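Local atomic coordinates of glycoside hydrolase family 88 protein (Bacteroides vulgatus, PDB entry 4Q88), a protein that probably hydrolyses glycosidic linkages, as a member of glycoside hydrolase family 88, though its own substrate and function have not been established. Residues 11-23 with 304-318. Residues are numbered along the deposited sequence; the frame is centred on the assembly and turned at random. Where two conformers were deposited one is given.
Sequences ETSEELLEIIHRV and WNYLKTTALQADGKI
Glu11 OE2 takes two donors from helix 293-311 at once. Trp304 NE1 reaches it at 2.8 Å on the syn side but well out of the carboxylate plane; the oxygen lies in the indole plane, yet carboxylate and ring are turned 71° apart. Lys308 NZ closes a salt bridge of 2.7 Å with the same oxygen on its anti side, and the two side chains arrive from opposite directions. The lysine chain is extended beyond CG, which carries NZ out to Glu11 and across Glu15 at about a right angle; that second salt bridge is modelled too short for its length to be trusted. Arg354 of helix 341-358 pairs with the remaining Glu11 oxygen, OE1.

Leu16 CD2 approaches Trp304 CZ2 obliquely at 3.6 Å, while Lys308 CB lies over one indole face, offset toward the rim. The fold is helix-rich, consistent with the six-hairpin clan of family 88, and here the first modelled helix, 13-30, meets helix 293-311 and the turn after it. The axes of helical segments 13-23 and 304-311 stay 12.7 Å apart at 53°, a distance bridged by Glu11, Trp304 and Lys308, whereas at the far end the turn brings the CA atoms of Val23 and Gly316 to 4.2 Å.

Leu312, just past the helix, lays its two methyls against helix 13-30, crossing Ile19 and Val23 obliquely: CD2 meets Ile19 CG2 at 3.8 Å, and CD1 meets Val23 CG2. Beside it, Arg22 bends at chi3 (-28°) and grips Glu18 side-on through NE and NH2, one nitrogen to each carboxylate oxygen. NH1 is thereby directed to the carbonyls of Gln313 and Ala314, two weak bonds. With an alanine here, the Glu18 carboxylate would probably lose both these nitrogen donors and the type I turn from Gln313 to Gly316 its cover. At Gly316 a CB would clash with Arg22 O, and a water donates to both Val23 O and Gly316 O.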
ATOM      1  N   GLU A  11      22.624   0.069 -13.970  1.00 48.06           N
ATOM      2  CA  GLU A  11      22.042  -0.996 -13.165  1.00 43.39           C
ATOM      3  C   GLU A  11      21.361  -2.012 -14.098  1.00 38.98           C
ATOM      4  O   GLU A  11      20.722  -1.585 -15.065  1.00 40.17           O
ATOM      5  CB  GLU A  11      21.017  -0.329 -12.262  1.00 39.03           C
ATOM      6  CG  GLU A  11      20.265  -1.202 -11.336  1.00 39.13           C
ATOM      7  CD  GLU A  11      19.490  -0.301 -10.400  1.00 36.41           C
ATOM      8  OE1 GLU A  11      18.569   0.369 -10.895  1.00 32.36           O
ATOM      9  OE2 GLU A  11      19.891  -0.213  -9.234  1.00 33.39           O
ATOM     10  N   THR A  12      21.491  -3.316 -13.832  1.00 37.04           N
ATOM     11  CA  THR A  12      20.910  -4.356 -14.715  1.00 37.15           C
ATOM     12  C   THR A  12      19.705  -5.083 -14.069  1.00 36.25           C
ATOM     13  O   THR A  12      19.577  -5.108 -12.853  1.00 31.74           O
ATOM     14  CB  THR A  12      21.942  -5.445 -15.104  1.00 36.23           C
ATOM     15  OG1 THR A  12      22.308  -6.186 -13.956  1.00 34.75           O
ATOM     16  CG2 THR A  12      23.215  -4.854 -15.704  1.00 39.26           C
ATOM     17  N   SER A  13      18.862  -5.726 -14.873  1.00 35.88           N
ATOM     18  CA  SER A  13      17.758  -6.516 -14.310  1.00 36.99           C
ATOM     19  C   SER A  13      18.319  -7.669 -13.474  1.00 35.34           C
ATOM     20  O   SER A  13      17.757  -8.003 -12.416  1.00 33.16           O
ATOM     21  CB  SER A  13      16.781  -7.010 -15.397  1.00 39.25           C
ATOM     22  OG  SER A  13      17.388  -7.957 -16.226  1.00 43.31           O
ATOM     23  N   GLU A  14      19.450  -8.243 -13.905  1.00 34.58           N
ATOM     24  CA  GLU A  14      20.088  -9.329 -13.161  1.00 35.01           C
ATOM     25  C   GLU A  14      20.417  -8.890 -11.716  1.00 32.53           C
ATOM     26  O   GLU A  14      20.189  -9.611 -10.743  1.00 31.61           O
ATOM     27  CB  GLU A  14      21.378  -9.764 -13.847  1.00 38.41           C
ATOM     28  CG  GLU A  14      21.174 -10.655 -15.063  1.00 42.18           C
ATOM     29  CD  GLU A  14      20.874  -9.931 -16.384  1.00 46.04           C
ATOM     30  OE1 GLU A  14      20.739  -8.668 -16.485  1.00 42.95           O
ATOM     31  OE2 GLU A  14      20.776 -10.690 -17.381  1.00 48.56           O
ATOM     32  N   GLU A  15      21.003  -7.717 -11.607  1.00 30.96           N
ATOM     33  CA  GLU A  15      21.371  -7.199 -10.288  1.00 33.62           C
ATOM     34  C   GLU A  15      20.115  -6.928  -9.459  1.00 29.62           C
ATOM     35  O   GLU A  15      20.097  -7.154  -8.245  1.00 28.94           O
ATOM     36  CB  GLU A  15      22.193  -5.933 -10.474  1.00 38.10           C
ATOM     37  CG  GLU A  15      22.545  -5.193  -9.200  1.00 46.32           C
ATOM     38  CD  GLU A  15      23.086  -3.800  -9.482  1.00 54.07           C
ATOM     39  OE1 GLU A  15      23.402  -3.489 -10.684  1.00 57.83           O
ATOM     40  OE2 GLU A  15      23.173  -3.033  -8.493  1.00 53.77           O
ATOM     41  N   LEU A  16      19.068  -6.416 -10.081  1.00 29.05           N
ATOM     42  CA  LEU A  16      17.815  -6.144  -9.311  1.00 27.94           C
ATOM     43  C   LEU A  16      17.158  -7.434  -8.870  1.00 26.94           C
ATOM     44  O   LEU A  16      16.629  -7.513  -7.773  1.00 24.62           O
ATOM     45  CB  LEU A  16      16.822  -5.326 -10.114  1.00 30.49           C
ATOM     46  CG  LEU A  16      17.383  -3.966 -10.492  1.00 36.82           C
ATOM     47  CD1 LEU A  16      16.366  -3.260 -11.356  1.00 39.48           C
ATOM     48  CD2 LEU A  16      17.750  -3.152  -9.262  1.00 38.23           C
ATOM     49  N   LEU A  17      17.185  -8.471  -9.727  1.00 24.58           N
ATOM     50  CA  LEU A  17      16.595  -9.729  -9.354  1.00 26.18           C
ATOM     51  C   LEU A  17      17.342 -10.357  -8.195  1.00 25.82           C
ATOM     52  O   LEU A  17      16.722 -10.963  -7.313  1.00 25.82           O
ATOM     53  CB  LEU A  17      16.517 -10.694 -10.565  1.00 27.32           C
ATOM     54  CG  LEU A  17      15.457 -10.239 -11.555  1.00 29.77           C
ATOM     55  CD1 LEU A  17      15.641 -10.949 -12.901  1.00 32.37           C
ATOM     56  CD2 LEU A  17      14.035 -10.448 -11.041  1.00 30.02           C
ATOM     57  N   GLU A  18      18.674 -10.242  -8.180  1.00 26.74           N
ATOM     58  CA  GLU A  18      19.443 -10.728  -7.033  1.00 27.90           C
ATOM     59  C   GLU A  18      18.950 -10.094  -5.711  1.00 25.97           C
ATOM     60  O   GLU A  18      18.821 -10.773  -4.683  1.00 25.40           O
ATOM     61  CB  GLU A  18      20.945 -10.439  -7.215  1.00 30.34           C
ATOM     62  CG  GLU A  18      21.791 -11.029  -6.106  1.00 31.11           C
ATOM     63  CD  GLU A  18      21.835 -10.157  -4.850  1.00 32.43           C
ATOM     64  OE1 GLU A  18      21.856  -8.908  -4.962  1.00 32.55           O
ATOM     65  OE2 GLU A  18      21.881 -10.719  -3.732  1.00 33.41           O
ATOM     66  N   ILE A  19      18.719  -8.794  -5.753  1.00 26.48           N
ATOM     67  CA  ILE A  19      18.184  -8.046  -4.587  1.00 27.36           C
ATOM     68  C   ILE A  19      16.813  -8.569  -4.185  1.00 25.67           C
ATOM     69  O   ILE A  19      16.587  -8.892  -3.015  1.00 24.47           O
ATOM     70  CB  ILE A  19      18.115  -6.541  -4.873  1.00 27.72           C
ATOM     71  CG1 ILE A  19      19.552  -5.976  -4.927  1.00 29.16           C
ATOM     72  CG2 ILE A  19      17.288  -5.838  -3.795  1.00 28.50           C
ATOM     73  CD1 ILE A  19      19.668  -4.567  -5.464  1.00 31.30           C
ATOM     74  N   ILE A  20      15.924  -8.699  -5.179  1.00 25.23           N
ATOM     75  CA  ILE A  20      14.572  -9.169  -4.930  1.00 24.91           C
ATOM     76  C   ILE A  20      14.606 -10.536  -4.273  1.00 25.15           C
ATOM     77  O   ILE A  20      13.968 -10.777  -3.242  1.00 23.33           O
ATOM     78  CB  ILE A  20      13.758  -9.150  -6.234  1.00 25.36           C
ATOM     79  CG1 ILE A  20      13.468  -7.694  -6.620  1.00 24.40           C
ATOM     80  CG2 ILE A  20      12.451  -9.887  -6.077  1.00 24.29           C
ATOM     81  CD1 ILE A  20      12.854  -7.542  -7.991  1.00 24.51           C
ATOM     82  N   HIS A  21      15.382 -11.441  -4.844  1.00 24.60           N
ATOM     83  CA  HIS A  21      15.431 -12.771  -4.275  1.00 25.18           C
ATOM     84  C   HIS A  21      16.121 -12.799  -2.897  1.00 26.17           C
ATOM     85  O   HIS A  21      15.681 -13.531  -2.031  1.00 26.41           O
ATOM     86  CB  HIS A  21      16.095 -13.736  -5.253  1.00 27.25           C
ATOM     87  CG  HIS A  21      15.286 -14.005  -6.466  1.00 27.09           C
ATOM     88  ND1 HIS A  21      14.043 -14.587  -6.410  1.00 29.03           N
ATOM     89  CD2 HIS A  21      15.545 -13.802  -7.776  1.00 28.42           C
ATOM     90  CE1 HIS A  21      13.579 -14.753  -7.635  1.00 28.08           C
ATOM     91  NE2 HIS A  21      14.451 -14.248  -8.478  1.00 28.73           N
ATOM     92  N   ARG A  22      17.180 -12.003  -2.702  1.00 26.46           N
ATOM     93  CA  ARG A  22      17.855 -11.910  -1.398  1.00 27.49           C
ATOM     94  C   ARG A  22      16.868 -11.513  -0.302  1.00 26.40           C
ATOM     95  O   ARG A  22      16.729 -12.177   0.737  1.00 25.75           O
ATOM     96  CB  ARG A  22      18.995 -10.898  -1.459  1.00 30.06           C
ATOM     97  CG  ARG A  22      19.832 -10.913  -0.206  1.00 30.78           C
ATOM     98  CD  ARG A  22      20.780  -9.748  -0.046  1.00 34.30           C
ATOM     99  NE  ARG A  22      21.264  -9.125  -1.276  1.00 32.90           N
ATOM    100  CZ  ARG A  22      21.712  -7.875  -1.332  1.00 32.65           C
ATOM    101  NH1 ARG A  22      21.743  -7.104  -0.243  1.00 33.39           N
ATOM    102  NH2 ARG A  22      22.091  -7.360  -2.486  1.00 33.63           N
ATOM    103  N   VAL A  23      16.126 -10.437  -0.566  1.00 25.46           N
ATOM    104  CA  VAL A  23      15.129  -9.917   0.398  1.00 25.00           C
ATOM    105  C   VAL A  23      13.999 -10.893   0.651  1.00 24.19           C
ATOM    106  O   VAL A  23      13.643 -11.150   1.805  1.00 24.72           O
ATOM    107  CB  VAL A  23      14.563  -8.557  -0.080  1.00 23.67           C
ATOM    108  CG1 VAL A  23      13.390  -8.080   0.771  1.00 23.46           C
ATOM    109  CG2 VAL A  23      15.668  -7.525  -0.136  1.00 23.59           C
ATOM    110  N   TRP A 304      15.247   5.384  -5.574  1.00 21.76           N
ATOM    111  CA  TRP A 304      15.699   3.995  -5.708  1.00 22.03           C
ATOM    112  C   TRP A 304      17.130   3.895  -5.178  1.00 22.46           C
ATOM    113  O   TRP A 304      17.457   2.914  -4.477  1.00 21.97           O
ATOM    114  CB  TRP A 304      15.540   3.457  -7.167  1.00 22.63           C
ATOM    115  CG  TRP A 304      16.162   2.110  -7.267  1.00 23.39           C
ATOM    116  CD1 TRP A 304      17.350   1.770  -7.895  1.00 26.98           C
ATOM    117  CD2 TRP A 304      15.716   0.931  -6.589  1.00 23.61           C
ATOM    118  NE1 TRP A 304      17.629   0.427  -7.668  1.00 25.77           N
ATOM    119  CE2 TRP A 304      16.657  -0.100  -6.854  1.00 24.10           C
ATOM    120  CE3 TRP A 304      14.611   0.639  -5.802  1.00 23.86           C
ATOM    121  CZ2 TRP A 304      16.513  -1.384  -6.334  1.00 26.18           C
ATOM    122  CZ3 TRP A 304      14.462  -0.638  -5.285  1.00 24.89           C
ATOM    123  CH2 TRP A 304      15.413  -1.643  -5.561  1.00 26.05           C
ATOM    124  N   ASN A 305      17.955   4.899  -5.437  1.00 22.55           N
ATOM    125  CA  ASN A 305      19.327   4.870  -4.921  1.00 27.55           C
ATOM    126  C   ASN A 305      19.346   4.842  -3.387  1.00 25.57           C
ATOM    127  O   ASN A 305      20.090   4.065  -2.771  1.00 24.13           O
ATOM    128  CB  ASN A 305      20.168   6.036  -5.448  1.00 29.91           C
ATOM    129  CG  ASN A 305      21.578   5.990  -4.893  1.00 36.33           C
ATOM    130  OD1 ASN A 305      22.334   5.068  -5.185  1.00 37.50           O
ATOM    131  ND2 ASN A 305      21.902   6.923  -4.018  1.00 39.89           N
ATOM    132  N   TYR A 306      18.454   5.619  -2.771  1.00 23.06           N
ATOM    133  CA  TYR A 306      18.298   5.545  -1.305  1.00 22.02           C
ATOM    134  C   TYR A 306      17.870   4.145  -0.851  1.00 19.73           C
ATOM    135  O   TYR A 306      18.425   3.578   0.113  1.00 21.96           O
ATOM    136  CB  TYR A 306      17.270   6.578  -0.787  1.00 20.96           C
ATOM    137  CG  TYR A 306      16.783   6.178   0.600  1.00 21.21           C
ATOM    138  CD1 TYR A 306      17.477   6.543   1.720  1.00 21.60           C
ATOM    139  CD2 TYR A 306      15.615   5.429   0.766  1.00 20.64           C
ATOM    140  CE1 TYR A 306      17.039   6.184   2.977  1.00 20.91           C
ATOM    141  CE2 TYR A 306      15.178   5.025   2.023  1.00 19.94           C
ATOM    142  CZ  TYR A 306      15.906   5.424   3.126  1.00 19.72           C
ATOM    143  OH  TYR A 306      15.517   5.024   4.362  1.00 19.83           O
ATOM    144  N   LEU A 307      16.867   3.580  -1.523  1.00 20.69           N
ATOM    145  CA  LEU A 307      16.357   2.281  -1.127  1.00 19.99           C
ATOM    146  C   LEU A 307      17.463   1.202  -1.238  1.00 21.61           C
ATOM    147  O   LEU A 307      17.550   0.333  -0.370  1.00 21.83           O
ATOM    148  CB  LEU A 307      15.177   1.856  -1.980  1.00 20.15           C
ATOM    149  CG  LEU A 307      13.903   2.711  -1.702  1.00 18.96           C
ATOM    150  CD1 LEU A 307      12.813   2.408  -2.698  1.00 20.59           C
ATOM    151  CD2 LEU A 307      13.411   2.433  -0.293  1.00 19.39           C
ATOM    152  N   LYS A 308      18.210   1.252  -2.335  1.00 23.11           N
ATOM    153  CA  LYS A 308      19.198   0.191  -2.678  1.00 25.97           C
ATOM    154  C   LYS A 308      20.440   0.326  -1.807  1.00 27.39           C
ATOM    155  O   LYS A 308      21.051  -0.678  -1.442  1.00 26.82           O
ATOM    156  CB  LYS A 308      19.571   0.304  -4.153  1.00 28.89           C
ATOM    157  CG  LYS A 308      20.725  -0.537  -4.650  1.00 39.28           C
ATOM    158  CD  LYS A 308      21.099  -0.141  -6.074  1.00 40.98           C
ATOM    159  CE  LYS A 308      21.813  -1.285  -6.779  1.00 46.45           C
ATOM    160  NZ  LYS A 308      22.267  -0.877  -8.150  1.00 45.03           N
ATOM    161  N   THR A 309      20.807   1.556  -1.469  1.00 27.60           N
ATOM    162  CA  THR A 309      22.091   1.862  -0.807  0.60 29.37           C
ATOM    163  C   THR A 309      21.973   1.991   0.701  1.00 29.07           C
ATOM    164  O   THR A 309      22.896   1.619   1.439  1.00 30.96           O
ATOM    165  CB  THR A 309      22.698   3.194  -1.310  0.60 30.64           C
ATOM    166  OG1 THR A 309      22.799   3.177  -2.731  0.60 32.36           O
ATOM    167  CG2 THR A 309      24.081   3.432  -0.718  0.60 31.69           C
ATOM    168  N   THR A 310      20.858   2.549   1.168  1.00 27.14           N
ATOM    169  CA  THR A 310      20.677   2.829   2.583  1.00 26.16           C
ATOM    170  C   THR A 310      19.663   1.919   3.275  1.00 26.35           C
ATOM    171  O   THR A 310      19.934   1.386   4.348  1.00 25.76           O
ATOM    172  CB  THR A 310      20.329   4.314   2.785  1.00 29.44           C
ATOM    173  OG1 THR A 310      21.400   5.120   2.278  1.00 32.07           O
ATOM    174  CG2 THR A 310      20.089   4.646   4.231  1.00 28.44           C
ATOM    175  N   ALA A 311      18.464   1.745   2.699  1.00 23.37           N
ATOM    176  CA  ALA A 311      17.469   0.914   3.374  1.00 22.94           C
ATOM    177  C   ALA A 311      17.853  -0.559   3.336  1.00 22.24           C
ATOM    178  O   ALA A 311      17.768  -1.262   4.352  1.00 23.79           O
ATOM    179  CB  ALA A 311      16.102   1.129   2.743  1.00 22.61           C
ATOM    180  N   LEU A 312      18.230  -1.035   2.154  1.00 22.02           N
ATOM    181  CA  LEU A 312      18.658  -2.419   1.983  1.00 22.48           C
ATOM    182  C   LEU A 312      19.949  -2.685   2.743  1.00 24.85           C
ATOM    183  O   LEU A 312      20.919  -1.954   2.564  1.00 26.75           O
ATOM    184  CB  LEU A 312      18.909  -2.695   0.507  1.00 23.00           C
ATOM    185  CG  LEU A 312      19.370  -4.093   0.097  1.00 23.97           C
ATOM    186  CD1 LEU A 312      18.335  -5.120   0.481  1.00 24.58           C
ATOM    187  CD2 LEU A 312      19.655  -4.153  -1.383  1.00 25.13           C
ATOM    188  N   GLN A 313      19.929  -3.711   3.579  1.00 26.13           N
ATOM    189  CA  GLN A 313      21.147  -4.168   4.232  0.60 28.01           C
ATOM    190  C   GLN A 313      21.698  -5.408   3.499  1.00 29.02           C
ATOM    191  O   GLN A 313      21.000  -6.039   2.694  1.00 27.81           O
ATOM    192  CB  GLN A 313      20.854  -4.424   5.706  0.60 28.89           C
ATOM    193  CG  GLN A 313      20.190  -3.213   6.376  0.60 29.71           C
ATOM    194  CD  GLN A 313      19.988  -3.377   7.875  0.60 31.63           C
ATOM    195  OE1 GLN A 313      20.307  -4.422   8.450  0.60 32.09           O
ATOM    196  NE2 GLN A 313      19.466  -2.337   8.516  0.60 32.73           N
ATOM    197  N   ALA A 314      22.967  -5.737   3.750  1.00 28.98           N
ATOM    198  CA  ALA A 314      23.622  -6.835   3.027  1.00 30.80           C
ATOM    199  C   ALA A 314      22.905  -8.168   3.060  1.00 30.40           C
ATOM    200  O   ALA A 314      22.936  -8.881   2.086  1.00 30.41           O
ATOM    201  CB  ALA A 314      25.064  -7.037   3.554  1.00 32.78           C
ATOM    202  N   ASP A 315      22.323  -8.541   4.187  1.00 29.72           N
ATOM    203  CA  ASP A 315      21.635  -9.828   4.287  1.00 31.03           C
ATOM    204  C   ASP A 315      20.169  -9.833   3.763  1.00 31.60           C
ATOM    205  O   ASP A 315      19.504 -10.861   3.798  1.00 32.61           O
ATOM    206  CB  ASP A 315      21.691 -10.348   5.722  1.00 33.40           C
ATOM    207  CG  ASP A 315      20.860  -9.531   6.690  1.00 38.59           C
ATOM    208  OD1 ASP A 315      20.349  -8.407   6.373  1.00 32.46           O
ATOM    209  OD2 ASP A 315      20.733 -10.043   7.814  1.00 43.88           O
ATOM    210  N   GLY A 316      19.692  -8.700   3.231  1.00 27.77           N
ATOM    211  CA  GLY A 316      18.324  -8.621   2.708  1.00 27.51           C
ATOM    212  C   GLY A 316      17.327  -7.996   3.646  1.00 25.74           C
ATOM    213  O   GLY A 316      16.188  -7.812   3.273  1.00 26.61           O
ATOM    214  N   LYS A 317      17.727  -7.662   4.871  1.00 26.06           N
ATOM    215  CA  LYS A 317      16.847  -6.937   5.776  1.00 27.50           C
ATOM    216  C   LYS A 317      16.645  -5.531   5.188  1.00 25.43           C
ATOM    217  O   LYS A 317      17.533  -5.017   4.501  1.00 23.31           O
ATOM    218  CB  LYS A 317      17.518  -6.881   7.155  1.00 31.37           C
ATOM    219  CG  LYS A 317      16.876  -5.988   8.191  1.00 37.92           C
ATOM    220  CD  LYS A 317      17.402  -6.269   9.604  1.00 42.56           C
ATOM    221  CE  LYS A 317      16.845  -5.228  10.556  1.00 45.13           C
ATOM    222  NZ  LYS A 317      17.293  -5.317  11.977  1.00 48.19           N
ATOM    223  N   ILE A 318      15.483  -4.916   5.470  1.00 24.40           N
ATOM    224  CA  ILE A 318      15.164  -3.572   5.013  1.00 22.66           C
ATOM    225  C   ILE A 318      14.988  -2.713   6.288  1.00 22.27           C
ATOM    226  O   ILE A 318      14.126  -3.003   7.126  1.00 23.52           O
ATOM    227  CB  ILE A 318      13.848  -3.528   4.233  1.00 23.08           C
ATOM    228  CG1 ILE A 318      13.899  -4.499   3.045  1.00 22.78           C
ATOM    229  CG2 ILE A 318      13.586  -2.120   3.705  1.00 23.07           C
ATOM    230  CD1 ILE A 318      15.064  -4.251   2.090  1.00 23.85           C
TER
HETATM  231  O   HOH W   1      14.072  -9.538   4.055  1.00 24.23           O